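Local coordinates for putative PII-like nitrogen regulatory protein (PDB 3CE8) that is of unknown function but resembles the PII nitrogen regulatory proteins and, like them, assembles as a trimer, at residues Q24-I29 against A91-A96; D37-L42 against F51-I56. All blocks are in the same frame, centred on the assembly; numbering follows the deposited sequence.

Contact 1 of 2, residues Q24-I29 against A91-A96; sequences QLLVLI and AALLTA
Leu-26 reaches out from strand 24-29 and places its forked end against two consecutive leucines of helix 91-96. Its CD2 meets Leu-93 CD2 at 3.5 Å, methyl against methyl, and lies 3.8 Å from Leu-93 CG behind it. The other branch turns to the next residue of the helix, where Leu-26 CD1 rests 3.7 Å from Leu-94 CD2. That same Leu-94 methyl also comes within 4.0 Å of Leu-26 CD2, which therefore touches both helix leucines. The side chains cross obliquely in both pairs. In Leu-26, CG stands anti to the backbone N (chi1 172°), which extends the chain off the strand toward the helix. The two helix leucines reach it differently: the CA-CB bond of Leu-93 points at the strand, whereas that of Leu-94 does not, and with CG anti to the carbonyl carbon (chi1 -67°), its CD2 comes round to the strand. No hydrogen bond joins the two segments; the contact is wholly apolar, and the nearest CA atoms, those of Leu-26 and Leu-94, are 8.9 Å apart, so side chains bridge the gap. The arrangement is that of a helix packed on one face of an antiparallel sheet, as in the ferredoxin-like fold of PII proteins. Strand 23-31 lies inside the sheet, between strands 74-86 and 106-112, with Leu-26 also touching His-85 and Tyr-108 on them. Leu-93 packs further on Leu-45 in the loop after helix 35-42, while Leu-94 borders Gln-115 of the second subunit.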
ATOM      1  N   GLN A  24      -4.332  -2.899  12.720  1.00 23.64           N
ATOM      2  CA  GLN A  24      -3.107  -2.935  11.945  1.00 23.08           C
ATOM      3  C   GLN A  24      -3.383  -3.658  10.631  1.00 21.99           C
ATOM      4  O   GLN A  24      -4.356  -4.383  10.514  1.00 21.08           O
ATOM      5  CB  GLN A  24      -1.984  -3.566  12.766  1.00 23.65           C
ATOM      6  CG  GLN A  24      -2.295  -4.943  13.252  1.00 26.80           C
ATOM      7  CD  GLN A  24      -1.173  -5.540  14.082  1.00 31.01           C
ATOM      8  OE1 GLN A  24      -0.441  -4.810  14.771  1.00 21.90           O
ATOM      9  NE2 GLN A  24      -1.041  -6.897  14.031  1.00 26.52           N
ATOM     10  N   LEU A  25      -2.545  -3.401   9.646  1.00 20.78           N
ATOM     11  CA  LEU A  25      -2.730  -3.952   8.309  1.00 21.00           C
ATOM     12  C   LEU A  25      -1.775  -5.095   7.985  1.00 20.45           C
ATOM     13  O   LEU A  25      -0.586  -4.924   8.038  1.00 24.40           O
ATOM     14  CB  LEU A  25      -2.537  -2.815   7.282  1.00 21.16           C
ATOM     15  CG  LEU A  25      -2.910  -3.092   5.832  1.00 18.98           C
ATOM     16  CD1 LEU A  25      -4.427  -3.255   5.760  1.00 15.42           C
ATOM     17  CD2 LEU A  25      -2.373  -1.990   4.869  1.00 16.88           C
ATOM     18  N   LEU A  26      -2.301  -6.265   7.686  1.00 19.70           N
ATOM     19  CA  LEU A  26      -1.449  -7.362   7.218  1.00 20.81           C
ATOM     20  C   LEU A  26      -1.393  -7.319   5.721  1.00 20.97           C
ATOM     21  O   LEU A  26      -2.420  -7.253   5.057  1.00 21.91           O
ATOM     22  CB  LEU A  26      -1.986  -8.738   7.630  1.00 21.84           C
ATOM     23  CG  LEU A  26      -1.275  -9.961   7.044  1.00 21.42           C
ATOM     24  CD1 LEU A  26       0.153 -10.123   7.558  1.00 15.43           C
ATOM     25  CD2 LEU A  26      -2.113 -11.141   7.445  1.00 21.64           C
ATOM     26  N   VAL A  27      -0.176  -7.266   5.211  1.00 21.20           N
ATOM     27  CA  VAL A  27       0.066  -7.320   3.758  1.00 21.05           C
ATOM     28  C   VAL A  27       0.789  -8.619   3.503  1.00 21.63           C
ATOM     29  O   VAL A  27       1.799  -8.952   4.141  1.00 20.77           O
ATOM     30  CB  VAL A  27       0.914  -6.167   3.205  1.00 20.40           C
ATOM     31  CG1 VAL A  27       1.139  -6.389   1.705  1.00 13.26           C
ATOM     32  CG2 VAL A  27       0.229  -4.828   3.494  1.00 17.37           C
ATOM     33  N   LEU A  28       0.222  -9.350   2.563  1.00 22.92           N
ATOM     34  CA  LEU A  28       0.641 -10.727   2.232  1.00 22.32           C
ATOM     35  C   LEU A  28       0.791 -10.900   0.730  1.00 21.50           C
ATOM     36  O   LEU A  28      -0.129 -10.600  -0.021  1.00 21.57           O
ATOM     37  CB  LEU A  28      -0.435 -11.676   2.793  1.00 21.68           C
ATOM     38  CG  LEU A  28      -0.370 -13.162   2.477  1.00 27.92           C
ATOM     39  CD1 LEU A  28       0.832 -13.842   3.135  1.00 31.88           C
ATOM     40  CD2 LEU A  28      -1.672 -13.776   2.949  1.00 29.61           C
ATOM     41  N   ILE A  29       1.981 -11.323   0.307  1.00 21.15           N
ATOM     42  CA  ILE A  29       2.290 -11.538  -1.116  1.00 20.87           C
ATOM     43  C   ILE A  29       2.236 -13.033  -1.364  1.00 22.33           C
ATOM     44  O   ILE A  29       3.185 -13.760  -1.088  1.00 22.99           O
ATOM     45  CB  ILE A  29       3.662 -10.947  -1.523  1.00 20.96           C
ATOM     46  CG1 ILE A  29       3.744  -9.479  -1.096  1.00 21.08           C
ATOM     47  CG2 ILE A  29       3.897 -11.067  -3.004  1.00 13.39           C
ATOM     48  CD1 ILE A  29       2.530  -8.688  -1.495  1.00 25.23           C
ATOM     49  N   ALA A  91      -2.062 -13.233  15.944  1.00 20.35           N
ATOM     50  CA  ALA A  91      -1.596 -14.629  15.996  1.00 19.84           C
ATOM     51  C   ALA A  91      -2.603 -15.493  15.289  1.00 21.20           C
ATOM     52  O   ALA A  91      -2.273 -16.297  14.418  1.00 23.41           O
ATOM     53  CB  ALA A  91      -1.488 -15.118  17.384  1.00 18.28           C
ATOM     54  N   ALA A  92      -3.846 -15.327  15.710  1.00 20.59           N
ATOM     55  CA  ALA A  92      -4.961 -16.099  15.143  1.00 19.40           C
ATOM     56  C   ALA A  92      -4.934 -16.004  13.621  1.00 19.94           C
ATOM     57  O   ALA A  92      -5.094 -17.016  12.924  1.00 22.80           O
ATOM     58  CB  ALA A  92      -6.311 -15.609  15.685  1.00 17.20           C
ATOM     59  N   LEU A  93      -4.646 -14.799  13.134  1.00 18.15           N
ATOM     60  CA  LEU A  93      -4.676 -14.512  11.686  1.00 18.19           C
ATOM     61  C   LEU A  93      -3.497 -15.140  10.966  1.00 18.68           C
ATOM     62  O   LEU A  93      -3.655 -15.779   9.931  1.00 20.74           O
ATOM     63  CB  LEU A  93      -4.701 -13.004  11.415  1.00 17.45           C
ATOM     64  CG  LEU A  93      -4.640 -12.508   9.951  1.00 18.26           C
ATOM     65  CD1 LEU A  93      -5.755 -13.051   9.077  1.00 16.43           C
ATOM     66  CD2 LEU A  93      -4.633 -10.994   9.918  1.00 14.47           C
ATOM     67  N   LEU A  94      -2.327 -15.027  11.568  1.00 17.57           N
ATOM     68  CA  LEU A  94      -1.115 -15.502  10.916  1.00 18.17           C
ATOM     69  C   LEU A  94      -0.998 -17.025  10.966  1.00 19.26           C
ATOM     70  O   LEU A  94      -0.523 -17.662  10.008  1.00 21.32           O
ATOM     71  CB  LEU A  94       0.134 -14.840  11.502  1.00 18.42           C
ATOM     72  CG  LEU A  94       0.366 -13.328  11.296  1.00 17.56           C
ATOM     73  CD1 LEU A  94       1.638 -12.894  12.045  1.00 11.23           C
ATOM     74  CD2 LEU A  94       0.478 -12.977   9.852  1.00 19.45           C
ATOM     75  N   THR A  95      -1.419 -17.612  12.080  1.00 18.80           N
ATOM     76  CA  THR A  95      -1.377 -19.077  12.235  1.00 17.11           C
ATOM     77  C   THR A  95      -2.389 -19.722  11.269  1.00 17.05           C
ATOM     78  O   THR A  95      -2.149 -20.786  10.720  1.00 19.06           O
ATOM     79  CB  THR A  95      -1.664 -19.535  13.683  1.00 16.68           C
ATOM     80  OG1 THR A  95      -2.882 -18.945  14.124  1.00 15.42           O
ATOM     81  CG2 THR A  95      -0.573 -19.119  14.615  1.00 13.37           C
ATOM     82  N   ALA A  96      -3.505 -19.036  11.051  1.00 17.10           N
ATOM     83  CA  ALA A  96      -4.579 -19.528  10.144  1.00 16.60           C
ATOM     84  C   ALA A  96      -4.075 -19.517   8.714  1.00 16.84           C
ATOM     85  O   ALA A  96      -4.296 -20.444   7.926  1.00 18.86           O
ATOM     86  CB  ALA A  96      -5.828 -18.675  10.261  1.00 14.78           C
TER

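Contact 2 of 2, residues D37-L42 against F51-I56; sequences DIVDTL and FSLGNI. With EDO (1,2-ethanediol), chain D.
A methyl group of Leu-42 sits almost exactly over the middle of the Phe-51 ring: CD1 lies 3.8 Å from the ring centroid and only 8° off the ring normal, a well-centred CH-pi contact. Leu-42 CB approaches the rim of the ring as well, 3.6 Å from Phe-51 CE1, so the leucine spans the ring from its margin to its centre. Val-39, one helical turn earlier, comes from another direction: its CG1 stands near the ring plane at the edge, 4.2 Å from Phe-51 CZ. Its second methyl, CG2, turns to the next inward-facing residue of the strand and lies 4.0 Å from Leu-53 CD2. Phe-51 has CG between the backbone N and the carbonyl carbon (chi1 58°), which carries the ring to the helix. An alanine here would remove the ring, and would probably open a gap beneath Leu-42 CD1 and beside Val-39. On the helix, the Thr-41 carbonyl O accepts a hydrogen bond of 3.1 Å from O1 of a 1,2-ethanediol, probably a crystallisation additive. Helix segment 37-42 runs nearly antiparallel to strand segment 51-56 (170°), with Leu-42 also packed on Leu-97 of helix 90-100. The strand bonds to strand 74-86 and, through Phe-51 to Leu-53, continues the sheet into the third subunit, whose Phe-59 stacks on the Phe-51 ring.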
ATOM      1  N   ASP A  37      -7.543 -20.351  -1.652  1.00 25.15           N
ATOM      2  CA  ASP A  37      -7.436 -21.017  -0.349  1.00 23.97           C
ATOM      3  C   ASP A  37      -7.290 -19.942   0.715  1.00 23.15           C
ATOM      4  O   ASP A  37      -7.793 -20.068   1.833  1.00 23.49           O
ATOM      5  CB  ASP A  37      -6.247 -21.980  -0.318  1.00 24.14           C
ATOM      6  CG  ASP A  37      -6.392 -23.113  -1.320  1.00 25.98           C
ATOM      7  OD1 ASP A  37      -7.426 -23.806  -1.287  1.00 33.70           O
ATOM      8  OD2 ASP A  37      -5.482 -23.307  -2.151  1.00 28.21           O
ATOM      9  N   ILE A  38      -6.633 -18.858   0.333  1.00 21.37           N
ATOM     10  CA  ILE A  38      -6.422 -17.769   1.266  1.00 20.89           C
ATOM     11  C   ILE A  38      -7.750 -17.042   1.457  1.00 21.45           C
ATOM     12  O   ILE A  38      -8.123 -16.654   2.562  1.00 23.67           O
ATOM     13  CB  ILE A  38      -5.338 -16.774   0.820  1.00 20.62           C
ATOM     14  CG1 ILE A  38      -3.946 -17.378   0.975  1.00 22.06           C
ATOM     15  CG2 ILE A  38      -5.379 -15.501   1.681  1.00 19.22           C
ATOM     16  CD1 ILE A  38      -2.820 -16.448   0.542  1.00 16.27           C
ATOM     17  N   VAL A  39      -8.470 -16.868   0.367  1.00 20.55           N
ATOM     18  CA  VAL A  39      -9.743 -16.147   0.417  1.00 19.34           C
ATOM     19  C   VAL A  39     -10.690 -16.912   1.323  1.00 20.82           C
ATOM     20  O   VAL A  39     -11.400 -16.341   2.138  1.00 22.17           O
ATOM     21  CB  VAL A  39     -10.329 -15.953  -0.999  1.00 19.15           C
ATOM     22  CG1 VAL A  39     -11.851 -15.630  -0.969  1.00 15.69           C
ATOM     23  CG2 VAL A  39      -9.532 -14.887  -1.713  1.00 15.48           C
ATOM     24  N   ASP A  40     -10.622 -18.223   1.203  1.00 20.69           N
ATOM     25  CA  ASP A  40     -11.493 -19.116   1.950  1.00 21.26           C
ATOM     26  C   ASP A  40     -11.244 -19.033   3.427  1.00 21.51           C
ATOM     27  O   ASP A  40     -12.157 -19.119   4.241  1.00 22.86           O
ATOM     28  CB  ASP A  40     -11.298 -20.569   1.512  1.00 22.45           C
ATOM     29  CG  ASP A  40     -11.933 -20.867   0.148  1.00 26.41           C
ATOM     30  OD1 ASP A  40     -12.706 -20.029  -0.361  1.00 29.00           O
ATOM     31  OD2 ASP A  40     -11.667 -21.950  -0.409  1.00 26.45           O
ATOM     32  N   THR A  41      -9.987 -18.832   3.769  1.00 21.85           N
ATOM     33  CA  THR A  41      -9.585 -18.790   5.171  1.00 20.77           C
ATOM     34  C   THR A  41     -10.071 -17.512   5.796  1.00 21.54           C
ATOM     35  O   THR A  41     -10.623 -17.504   6.895  1.00 22.29           O
ATOM     36  CB  THR A  41      -8.073 -18.827   5.317  1.00 19.88           C
ATOM     37  OG1 THR A  41      -7.610 -20.141   5.002  1.00 26.63           O
ATOM     38  CG2 THR A  41      -7.653 -18.469   6.736  1.00 18.14           C
ATOM     39  N   LEU A  42      -9.911 -16.439   5.031  1.00 21.00           N
ATOM     40  CA  LEU A  42     -10.172 -15.096   5.517  1.00 20.64           C
ATOM     41  C   LEU A  42     -11.636 -14.891   5.744  1.00 22.15           C
ATOM     42  O   LEU A  42     -12.041 -14.304   6.749  1.00 21.66           O
ATOM     43  CB  LEU A  42      -9.647 -14.036   4.536  1.00 20.22           C
ATOM     44  CG  LEU A  42      -8.132 -14.013   4.347  1.00 17.05           C
ATOM     45  CD1 LEU A  42      -7.713 -13.165   3.180  1.00 18.42           C
ATOM     46  CD2 LEU A  42      -7.473 -13.542   5.658  1.00 15.10           C
ATOM     47  N   PHE A  51     -11.599  -7.544   3.466  1.00 29.68           N
ATOM     48  CA  PHE A  51     -10.186  -7.467   2.973  1.00 26.90           C
ATOM     49  C   PHE A  51     -10.129  -7.111   1.514  1.00 25.35           C
ATOM     50  O   PHE A  51     -11.136  -7.132   0.822  1.00 23.52           O
ATOM     51  CB  PHE A  51      -9.397  -8.760   3.189  1.00 26.33           C
ATOM     52  CG  PHE A  51     -10.016  -9.973   2.542  1.00 27.75           C
ATOM     53  CD1 PHE A  51     -11.023 -10.678   3.181  1.00 25.90           C
ATOM     54  CD2 PHE A  51      -9.592 -10.403   1.292  1.00 27.80           C
ATOM     55  CE1 PHE A  51     -11.604 -11.769   2.574  1.00 27.22           C
ATOM     56  CE2 PHE A  51     -10.171 -11.503   0.685  1.00 29.24           C
ATOM     57  CZ  PHE A  51     -11.170 -12.187   1.325  1.00 27.88           C
ATOM     58  N   SER A  52      -8.926  -6.799   1.062  1.00 24.60           N
ATOM     59  CA  SER A  52      -8.736  -6.450  -0.342  1.00 23.72           C
ATOM     60  C   SER A  52      -7.629  -7.246  -0.958  1.00 23.65           C
ATOM     61  O   SER A  52      -6.751  -7.764  -0.288  1.00 25.95           O
ATOM     62  CB  SER A  52      -8.413  -4.971  -0.530  1.00 23.59           C
ATOM     63  OG  SER A  52      -7.018  -4.723  -0.442  1.00 30.54           O
ATOM     64  N   LEU A  53      -7.684  -7.343  -2.267  1.00 23.81           N
ATOM     65  CA  LEU A  53      -6.636  -8.051  -3.002  1.00 24.10           C
ATOM     66  C   LEU A  53      -6.412  -7.507  -4.392  1.00 22.91           C
ATOM     67  O   LEU A  53      -7.322  -7.134  -5.095  1.00 21.66           O
ATOM     68  CB  LEU A  53      -6.929  -9.542  -3.067  1.00 25.01           C
ATOM     69  CG  LEU A  53      -8.009 -10.067  -3.966  1.00 24.49           C
ATOM     70  CD1 LEU A  53      -7.399 -10.207  -5.332  1.00 31.50           C
ATOM     71  CD2 LEU A  53      -8.455 -11.416  -3.461  1.00 30.27           C
ATOM     72  N   GLY A  54      -5.149  -7.417  -4.737  1.00 22.60           N
ATOM     73  CA  GLY A  54      -4.765  -6.942  -6.045  1.00 22.66           C
ATOM     74  C   GLY A  54      -3.575  -7.669  -6.617  1.00 23.23           C
ATOM     75  O   GLY A  54      -2.804  -8.296  -5.909  1.00 25.47           O
ATOM     76  N   ASN A  55      -3.440  -7.575  -7.919  1.00 23.23           N
ATOM     77  CA  ASN A  55      -2.306  -8.159  -8.632  1.00 24.01           C
ATOM     78  C   ASN A  55      -1.078  -7.264  -8.570  1.00 24.17           C
ATOM     79  O   ASN A  55      -1.161  -6.065  -8.779  1.00 24.91           O
ATOM     80  CB  ASN A  55      -2.666  -8.430 -10.102  1.00 23.59           C
ATOM     81  CG  ASN A  55      -3.534  -9.678 -10.272  1.00 26.88           C
ATOM     82  OD1 ASN A  55      -3.513 -10.617  -9.439  1.00 26.37           O
ATOM     83  ND2 ASN A  55      -4.281  -9.710 -11.370  1.00 28.06           N
ATOM     84  N   ILE A  56       0.054  -7.860  -8.228  1.00 24.15           N
ATOM     85  CA  ILE A  56       1.354  -7.159  -8.271  1.00 24.00           C
ATOM     86  C   ILE A  56       2.439  -8.057  -8.881  1.00 23.98           C
ATOM     87  O   ILE A  56       2.335  -9.278  -8.929  1.00 23.51           O
ATOM     88  CB  ILE A  56       1.843  -6.537  -6.892  1.00 24.00           C
ATOM     89  CG1 ILE A  56       1.966  -7.604  -5.802  1.00 26.43           C
ATOM     90  CG2 ILE A  56       0.976  -5.308  -6.450  1.00 23.56           C
ATOM     91  CD1 ILE A  56       3.137  -8.507  -6.012  1.00 25.74           C
TER
HETATM   92  C1  EDO D 104     -10.490 -19.967   9.465  1.00 88.47           C
HETATM   93  O1  EDO D 104     -10.650 -20.352   8.095  1.00 89.13           O
HETATM   94  C2  EDO D 104     -11.784 -19.902  10.285  1.00 89.08           C
HETATM   95  O2  EDO D 104     -11.466 -20.115  11.657  1.00 87.01           O

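Contacts 1 and 2 fasten the two helices to the same antiparallel sheet, with their centres 11 Å apart. Contact 2 is nested in the chain between the two segments of contact 1. The helices meet through Leu-93 CD1 and Leu-42 CD2, 3.9 Å apart, and through Ala-96 CB and Thr-41 CG2 at 4.0 Å. From strand 24-29, Leu-28 CD2 reaches Ile-38 CD1 at 3.8 Å, which adds to the apolar packing between the sheet and the two helices. Each also borders a subunit interface, contact 1 with both other copies and contact 2 with the third, which fits a PII-like trimer. A second 1,2-ethanediol lies about 4 Å from the Phe-51 side chain.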